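Local coordinates for protein serine proteinase inhibitor 1 (Myxoma virus, PDB 6BJ5) that inhibits serine-type endopeptidases as a member of the poxvirus branch of the serpin family and is important in viral virulence, at residues Phe79-Val84 with Val105-Glu110; Pro85-Phe90 with Ala282-Asp287; Asn111-Ile116 with Arg130-Ser135. All blocks are in the same frame, centred on the assembly; numbering follows the deposited sequence.

Contact 1: residues Phe79-Val84 with Val105-Glu110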
# COMPACT_ATOMS: atom_id res chain seq x y z
N PHE A 79 2.24 -20.14 2.81
CA PHE A 79 2.08 -21.14 3.86
C PHE A 79 0.95 -22.06 3.44
O PHE A 79 -0.22 -21.67 3.47
CB PHE A 79 1.76 -20.47 5.19
CG PHE A 79 2.82 -19.52 5.64
CD1 PHE A 79 3.89 -19.97 6.39
CD2 PHE A 79 2.77 -18.19 5.26
CE1 PHE A 79 4.89 -19.10 6.77
CE2 PHE A 79 3.77 -17.31 5.64
CZ PHE A 79 4.83 -17.77 6.39
N VAL A 80 1.28 -23.28 3.03
CA VAL A 80 0.27 -24.23 2.61
C VAL A 80 0.17 -25.31 3.67
O VAL A 80 1.18 -25.79 4.18
CB VAL A 80 0.59 -24.84 1.23
CG1 VAL A 80 -0.50 -25.82 0.85
CG2 VAL A 80 0.68 -23.72 0.23
N ASP A 81 -1.07 -25.69 3.98
CA ASP A 81 -1.30 -26.70 4.98
C ASP A 81 -0.66 -28.02 4.56
O ASP A 81 -0.58 -28.33 3.37
CB ASP A 81 -2.78 -26.89 5.22
CG ASP A 81 -3.05 -27.78 6.41
OD1 ASP A 81 -2.95 -27.30 7.55
OD2 ASP A 81 -3.30 -28.98 6.20
N ALA A 82 -0.12 -28.75 5.54
CA ALA A 82 0.60 -30.00 5.26
C ALA A 82 -0.29 -31.11 4.70
O ALA A 82 0.24 -32.07 4.15
CB ALA A 82 1.29 -30.53 6.51
N SER A 83 -1.62 -31.00 4.83
CA SER A 83 -2.49 -31.97 4.17
C SER A 83 -2.50 -31.80 2.65
O SER A 83 -2.79 -32.76 1.93
CB SER A 83 -3.92 -31.89 4.70
OG SER A 83 -4.37 -30.56 4.91
N VAL A 84 -2.24 -30.59 2.14
CA VAL A 84 -2.50 -30.24 0.74
C VAL A 84 -1.41 -30.76 -0.19
O VAL A 84 -0.26 -30.32 -0.13
CB VAL A 84 -2.60 -28.71 0.59
CG1 VAL A 84 -2.89 -28.36 -0.86
CG2 VAL A 84 -3.62 -28.12 1.53
N VAL A 105 2.48 -26.17 6.98
CA VAL A 105 1.99 -25.60 8.23
C VAL A 105 0.70 -26.35 8.54
O VAL A 105 0.12 -27.01 7.68
CB VAL A 105 1.76 -24.07 8.05
CG1 VAL A 105 0.44 -23.81 7.41
CG2 VAL A 105 1.90 -23.28 9.33
N THR A 106 0.26 -26.32 9.80
CA THR A 106 -1.02 -26.92 10.18
C THR A 106 -1.98 -25.82 10.58
O THR A 106 -1.88 -25.29 11.69
CB THR A 106 -0.88 -27.91 11.33
OG1 THR A 106 0.07 -28.93 10.99
CG2 THR A 106 -2.23 -28.56 11.61
N PHE A 107 -2.95 -25.53 9.73
CA PHE A 107 -3.80 -24.39 10.02
C PHE A 107 -4.89 -24.63 11.07
O PHE A 107 -5.77 -23.77 11.20
CB PHE A 107 -4.45 -23.83 8.75
CG PHE A 107 -3.53 -22.96 7.94
CD1 PHE A 107 -3.21 -21.68 8.41
CD2 PHE A 107 -3.03 -23.37 6.70
CE1 PHE A 107 -2.38 -20.86 7.69
CE2 PHE A 107 -2.20 -22.53 5.96
CZ PHE A 107 -1.87 -21.28 6.47
N ASN A 108 -4.86 -25.72 11.83
CA ASN A 108 -5.82 -25.89 12.91
C ASN A 108 -5.17 -25.74 14.29
O ASN A 108 -5.78 -25.15 15.19
CB ASN A 108 -6.53 -27.25 12.79
CG ASN A 108 -7.59 -27.50 13.89
OD1 ASN A 108 -7.65 -26.82 14.91
ND2 ASN A 108 -8.48 -28.45 13.62
N SER A 109 -3.92 -26.17 14.45
CA SER A 109 -3.25 -26.09 15.74
C SER A 109 -3.21 -24.67 16.30
O SER A 109 -3.62 -23.71 15.64
CB SER A 109 -1.83 -26.65 15.64
OG SER A 109 -0.98 -25.81 14.87
N GLU A 110 -2.70 -24.53 17.52
CA GLU A 110 -2.76 -23.26 18.22
C GLU A 110 -1.53 -22.39 18.00
O GLU A 110 -1.66 -21.17 17.97
CB GLU A 110 -2.94 -23.51 19.72
CG GLU A 110 -4.07 -24.47 20.03
CD GLU A 110 -4.88 -24.04 21.25
OE1 GLU A 110 -6.04 -24.49 21.39
OE2 GLU A 110 -4.37 -23.24 22.05
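Asp81 reaches across from the end of strand 73-81 to the chain that leaves strand 103-105, and its side chain can be followed outward atom by atom. CB lies at the edge of the Phe107 ring, 3.8 Å from Phe107 CD2. From there CG extends anti to the backbone N (chi1 -171°), which swings the carboxylate toward the loop 105-110. One oxygen, Asp81 OD1, accepts the amide hydrogen of Phe107 N at 2.8 Å; the N-H points almost straight at it (165°), and the nitrogen also lies nearly on the line of the C-O bond. The other oxygen, Asp81 OD2, turns back to its own segment and takes Ser83 N at 3.0 Å from above the carboxylate plane, an Asx turn within the type I turn Asp81-Val84. The carboxylate thus ties the turn to the loop.

Next to it the backbones form a single parallel bridge between Asp81 and Val105. Ala82 N gives a hydrogen bond to Val105 O at 2.8 Å, while the return bond from Val105 N to Val80 O is weak at 3.1 Å. Val105 CG1 sits over one face of the Phe107 ring, off toward the rim. At the edge, in the ring plane, Phe79 O approaches Phe107 CE2 to 3.3 Å.

The pairing puts strand 103-105 at the outer margin of the large serpin sheet. On its other side strand 73-81 is bonded to strand 142-153, through Phe79 and Leu143, and helix 112-120 packs against Phe79, Val105 and Phe107.

Contact 2: residues Pro85-Phe90 with Ala282-Asp287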
# COMPACT_ATOMS: atom_id res chain seq x y z
N PRO A 85 -1.74 -31.65 -1.12
CA PRO A 85 -0.75 -32.06 -2.12
C PRO A 85 -0.44 -30.91 -3.06
O PRO A 85 -1.34 -30.24 -3.56
CB PRO A 85 -1.43 -33.22 -2.84
CG PRO A 85 -2.89 -32.95 -2.67
CD PRO A 85 -3.03 -32.33 -1.32
N LEU A 86 0.84 -30.66 -3.25
CA LEU A 86 1.33 -29.67 -4.19
C LEU A 86 2.10 -30.39 -5.28
O LEU A 86 2.95 -31.23 -4.98
CB LEU A 86 2.21 -28.64 -3.47
CG LEU A 86 1.56 -27.38 -2.88
CD1 LEU A 86 0.14 -27.55 -2.41
CD2 LEU A 86 2.44 -26.75 -1.80
N ARG A 87 1.78 -30.08 -6.54
CA ARG A 87 2.63 -30.50 -7.64
C ARG A 87 4.06 -30.10 -7.35
O ARG A 87 4.32 -28.94 -7.03
CB ARG A 87 2.20 -29.88 -8.98
CG ARG A 87 0.72 -29.96 -9.29
CD ARG A 87 0.44 -29.86 -10.81
NE ARG A 87 -1.01 -29.88 -11.01
CZ ARG A 87 -1.71 -30.99 -11.22
NH1 ARG A 87 -3.03 -30.91 -11.36
NH2 ARG A 87 -1.10 -32.17 -11.30
N PRO A 88 5.01 -31.03 -7.42
CA PRO A 88 6.41 -30.64 -7.17
C PRO A 88 6.92 -29.54 -8.09
O PRO A 88 7.79 -28.76 -7.67
CB PRO A 88 7.17 -31.97 -7.36
CG PRO A 88 6.24 -32.83 -8.17
CD PRO A 88 4.86 -32.46 -7.74
N GLU A 89 6.38 -29.42 -9.31
CA GLU A 89 6.83 -28.36 -10.21
C GLU A 89 6.35 -26.99 -9.76
O GLU A 89 6.97 -25.99 -10.13
CB GLU A 89 6.36 -28.61 -11.65
CG GLU A 89 6.48 -30.06 -12.12
CD GLU A 89 5.29 -30.92 -11.72
OE1 GLU A 89 4.89 -31.78 -12.54
OE2 GLU A 89 4.75 -30.74 -10.61
N PHE A 90 5.33 -26.93 -8.92
CA PHE A 90 4.91 -25.64 -8.40
C PHE A 90 5.90 -25.17 -7.34
O PHE A 90 6.40 -24.04 -7.41
CB PHE A 90 3.50 -25.73 -7.82
CG PHE A 90 3.11 -24.55 -7.00
CD1 PHE A 90 2.64 -23.39 -7.60
CD2 PHE A 90 3.25 -24.57 -5.62
CE1 PHE A 90 2.30 -22.28 -6.83
CE2 PHE A 90 2.92 -23.46 -4.85
CZ PHE A 90 2.44 -22.32 -5.45
N ALA A 282 -0.91 -25.35 -8.86
CA ALA A 282 -0.35 -25.58 -7.53
C ALA A 282 -0.72 -26.96 -7.05
O ALA A 282 0.10 -27.68 -6.47
CB ALA A 282 -0.86 -24.55 -6.54
N SER A 283 -1.98 -27.32 -7.23
CA SER A 283 -2.53 -28.45 -6.53
C SER A 283 -3.41 -29.35 -7.42
O SER A 283 -4.38 -28.85 -8.01
CB SER A 283 -3.32 -27.90 -5.35
OG SER A 283 -3.97 -28.92 -4.66
N PRO A 284 -3.09 -30.62 -7.53
CA PRO A 284 -4.08 -31.57 -8.05
C PRO A 284 -5.35 -31.66 -7.19
O PRO A 284 -6.34 -32.23 -7.66
CB PRO A 284 -3.29 -32.90 -8.12
CG PRO A 284 -2.09 -32.73 -7.21
CD PRO A 284 -1.93 -31.27 -6.88
N SER A 285 -5.33 -31.14 -5.96
CA SER A 285 -6.53 -31.10 -5.11
C SER A 285 -7.78 -30.61 -5.84
O SER A 285 -8.86 -31.20 -5.67
CB SER A 285 -6.29 -30.24 -3.87
OG SER A 285 -7.51 -29.89 -3.23
N ASN A 286 -7.68 -29.52 -6.60
CA ASN A 286 -8.87 -28.84 -7.13
C ASN A 286 -9.79 -28.42 -5.98
O ASN A 286 -11.02 -28.38 -6.13
CB ASN A 286 -9.66 -29.72 -8.12
CG ASN A 286 -8.80 -30.24 -9.27
OD1 ASN A 286 -7.73 -29.70 -9.55
ND2 ASN A 286 -9.29 -31.28 -9.96
N ASP A 287 -9.20 -28.13 -4.82
CA ASP A 287 -9.96 -27.61 -3.69
C ASP A 287 -9.24 -26.46 -2.99
O ASP A 287 -9.43 -26.25 -1.79
CB ASP A 287 -10.31 -28.74 -2.72
CG ASP A 287 -11.56 -28.42 -1.88
OD1 ASP A 287 -12.68 -28.68 -2.37
OD2 ASP A 287 -11.43 -27.88 -0.76
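Ala282 presents its methyl squarely to the flat side of Phe90: CB stands 3.8 Å from the ring centroid and only 10° off the ring normal, a CH-pi contact centred on the face. Phe90 CG is anti to the backbone N (chi1 167°), which carries the ring back from the first turn of helix 88-98 toward the loop.

Arg87 and Pro284 make the second pair; the two side chains run antiparallel, one alongside the other. With its chain extended from CG to NE, the arginine lays one face of the guanidinium along the proline, and Arg87 NH1 comes to 3.5 Å from Pro284 CA. The charged end is held from beyond the pair, since Arg87 NE bonds to Gly280 O. Further back along the same side chain, Arg87 CG rests 3.8 Å from Pro284 CD.

Between the two pairs the backbones join. Arg87 N donates to Ala282 O at 2.9 Å, the donor tilted 30° from the carbonyl plane, and Leu86 CA lies 3.3 Å from the same oxygen, a CA-H...O contact.

Arg87 is the N-cap residue of helix 88-98, so the loop grips the chain exactly where the helix starts. By topology this matches the serpin arrangement in which the turn entering helix E is met by the loop that leads into the fifth strand of sheet A, here strand 293-302.

Contact 3: residues Asn111-Ile116 with Arg130-Ser135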
# COMPACT_ATOMS: atom_id res chain seq x y z
N ASN A 111 -0.36 -22.99 17.82
CA ASN A 111 0.85 -22.21 17.57
C ASN A 111 1.10 -21.95 16.08
O ASN A 111 2.19 -21.51 15.72
CB ASN A 111 2.07 -22.90 18.21
CG ASN A 111 2.18 -24.37 17.84
OD1 ASN A 111 1.27 -25.16 18.09
ND2 ASN A 111 3.32 -24.75 17.26
N VAL A 112 0.10 -22.19 15.21
CA VAL A 112 0.29 -21.89 13.79
C VAL A 112 0.65 -20.41 13.62
O VAL A 112 1.64 -20.07 12.96
CB VAL A 112 -0.96 -22.30 12.97
CG1 VAL A 112 -2.13 -21.35 13.15
CG2 VAL A 112 -0.61 -22.41 11.50
N LYS A 113 -0.08 -19.54 14.30
CA LYS A 113 0.29 -18.13 14.38
C LYS A 113 1.72 -17.96 14.89
O LYS A 113 2.48 -17.14 14.37
CB LYS A 113 -0.67 -17.42 15.31
CG LYS A 113 -2.02 -17.31 14.76
CD LYS A 113 -2.25 -15.92 14.48
CE LYS A 113 -3.48 -15.55 15.00
NZ LYS A 113 -3.46 -14.17 15.33
N ASP A 114 2.07 -18.70 15.94
CA ASP A 114 3.41 -18.59 16.49
C ASP A 114 4.45 -19.03 15.46
O ASP A 114 5.44 -18.33 15.25
CB ASP A 114 3.52 -19.39 17.79
CG ASP A 114 2.54 -18.92 18.85
OD1 ASP A 114 2.04 -17.78 18.73
OD2 ASP A 114 2.27 -19.69 19.80
N VAL A 115 4.21 -20.16 14.79
CA VAL A 115 5.11 -20.61 13.74
C VAL A 115 5.29 -19.52 12.69
O VAL A 115 6.40 -19.25 12.23
CB VAL A 115 4.60 -21.90 13.08
CG1 VAL A 115 5.63 -22.41 12.08
CG2 VAL A 115 4.29 -22.98 14.13
N ILE A 116 4.19 -18.87 12.31
CA ILE A 116 4.25 -17.98 11.15
C ILE A 116 4.86 -16.64 11.52
O ILE A 116 5.70 -16.10 10.79
CB ILE A 116 2.86 -17.85 10.51
CG1 ILE A 116 2.47 -19.19 9.86
CG2 ILE A 116 2.86 -16.75 9.45
CD1 ILE A 116 1.01 -19.32 9.52
N ARG A 130 1.58 -9.66 13.84
CA ARG A 130 0.59 -10.61 14.35
C ARG A 130 -0.85 -10.13 14.17
O ARG A 130 -1.78 -10.89 14.48
CB ARG A 130 0.86 -10.92 15.83
CG ARG A 130 0.51 -12.37 16.16
CD ARG A 130 0.02 -12.60 17.58
NE ARG A 130 0.01 -14.04 17.87
CZ ARG A 130 -1.07 -14.73 18.18
NH1 ARG A 130 -2.24 -14.13 18.27
NH2 ARG A 130 -0.98 -16.03 18.42
N VAL A 131 -1.06 -8.92 13.62
CA VAL A 131 -2.38 -8.38 13.32
C VAL A 131 -2.95 -9.14 12.12
O VAL A 131 -3.48 -8.56 11.16
CB VAL A 131 -2.29 -6.85 13.09
CG1 VAL A 131 -3.67 -6.20 12.86
CG2 VAL A 131 -1.60 -6.18 14.27
N LEU A 132 -2.83 -10.47 12.16
CA LEU A 132 -3.30 -11.35 11.09
C LEU A 132 -4.24 -12.42 11.63
O LEU A 132 -4.47 -13.43 10.95
CB LEU A 132 -2.12 -11.98 10.35
CG LEU A 132 -1.10 -12.90 11.06
CD1 LEU A 132 -1.53 -14.34 11.08
CD2 LEU A 132 0.27 -12.85 10.41
N ASP A 133 -4.77 -12.25 12.84
CA ASP A 133 -5.82 -13.16 13.28
C ASP A 133 -7.14 -12.85 12.62
O ASP A 133 -8.03 -13.71 12.56
CB ASP A 133 -6.03 -13.14 14.79
CG ASP A 133 -6.83 -14.34 15.28
OD1 ASP A 133 -6.37 -15.49 15.12
OD2 ASP A 133 -7.94 -14.14 15.79
N ALA A 134 -7.29 -11.62 12.14
CA ALA A 134 -8.38 -11.29 11.23
C ALA A 134 -8.47 -12.27 10.06
O ALA A 134 -9.57 -12.52 9.55
CB ALA A 134 -8.21 -9.86 10.72
N SER A 135 -7.35 -12.86 9.64
CA SER A 135 -7.28 -13.58 8.37
C SER A 135 -7.11 -15.09 8.48
O SER A 135 -7.30 -15.78 7.47
CB SER A 135 -6.11 -13.01 7.56
OG SER A 135 -6.23 -13.25 6.17
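Lys113 carries the close part of this contact, stretching from helix 112-120 over the side chain of Arg130 toward Asp133. Its aliphatic stem lies nearly perpendicular to the arginine: Lys113 CB is 3.4 Å from Arg130 NH2, and Lys113 CD sits 4.0 Å above the guanidinium plane, over its centre. Its chain, bent at chi2 and chi3, is carried across that face. On its way Lys113 CD also meets the methyl Leu132 CD1 at 3.8 Å, so CD is held between the guanidinium and the leucine methyl. The lysine end is poorly fixed in the model: a salt bridge to Asp133 is modelled there, but atoms of both residues lie too close together for its geometry to be trusted, and the bridge is doubtful.

By its place in the chain, helix 112-120 is the serpin helix F, which lies against one face of the large sheet, and residues 130-135 belong to the connection that leads from it back to strand 142-153. Ala134 and Ser135 of this connection touch Leu294 of strand 293-302.

Toward solvent the contact thins out. Arg130 and Asp114 are both exposed and are joined by one long salt bridge, with Arg130 NH2 3.5 Å from Asp114 OD1. The oxygen lies at the guanidinium edge and the N-H is well aimed (167°), yet the bond is weak, and the carboxylate plane is turned 45° from that of the guanidinium.

The three contacts follow one another, with contact 1 in the middle. Its centre is about 15 Å from that of contact 2 and about 12 Å from that of contact 3, and it touches both. Toward contact 2, Val80 CG1 packs against Leu86 CD1 at 3.7 Å, just before and after the turn that joins strand 73-81 to helix 88-98. Toward contact 3, Phe79 CZ meets Ile116 CG2 at 3.8 Å, and Val105 CG2 meets Val112 CG2. Contacts 2 and 3 do not meet: their nearest atoms are about 14 Å apart. Ser135 OG of contact 3 bonds weakly to Thr315 O, just past strand 305-314, which is consistent with a reactive-centre loop inserted between strands 142-153 and 293-302.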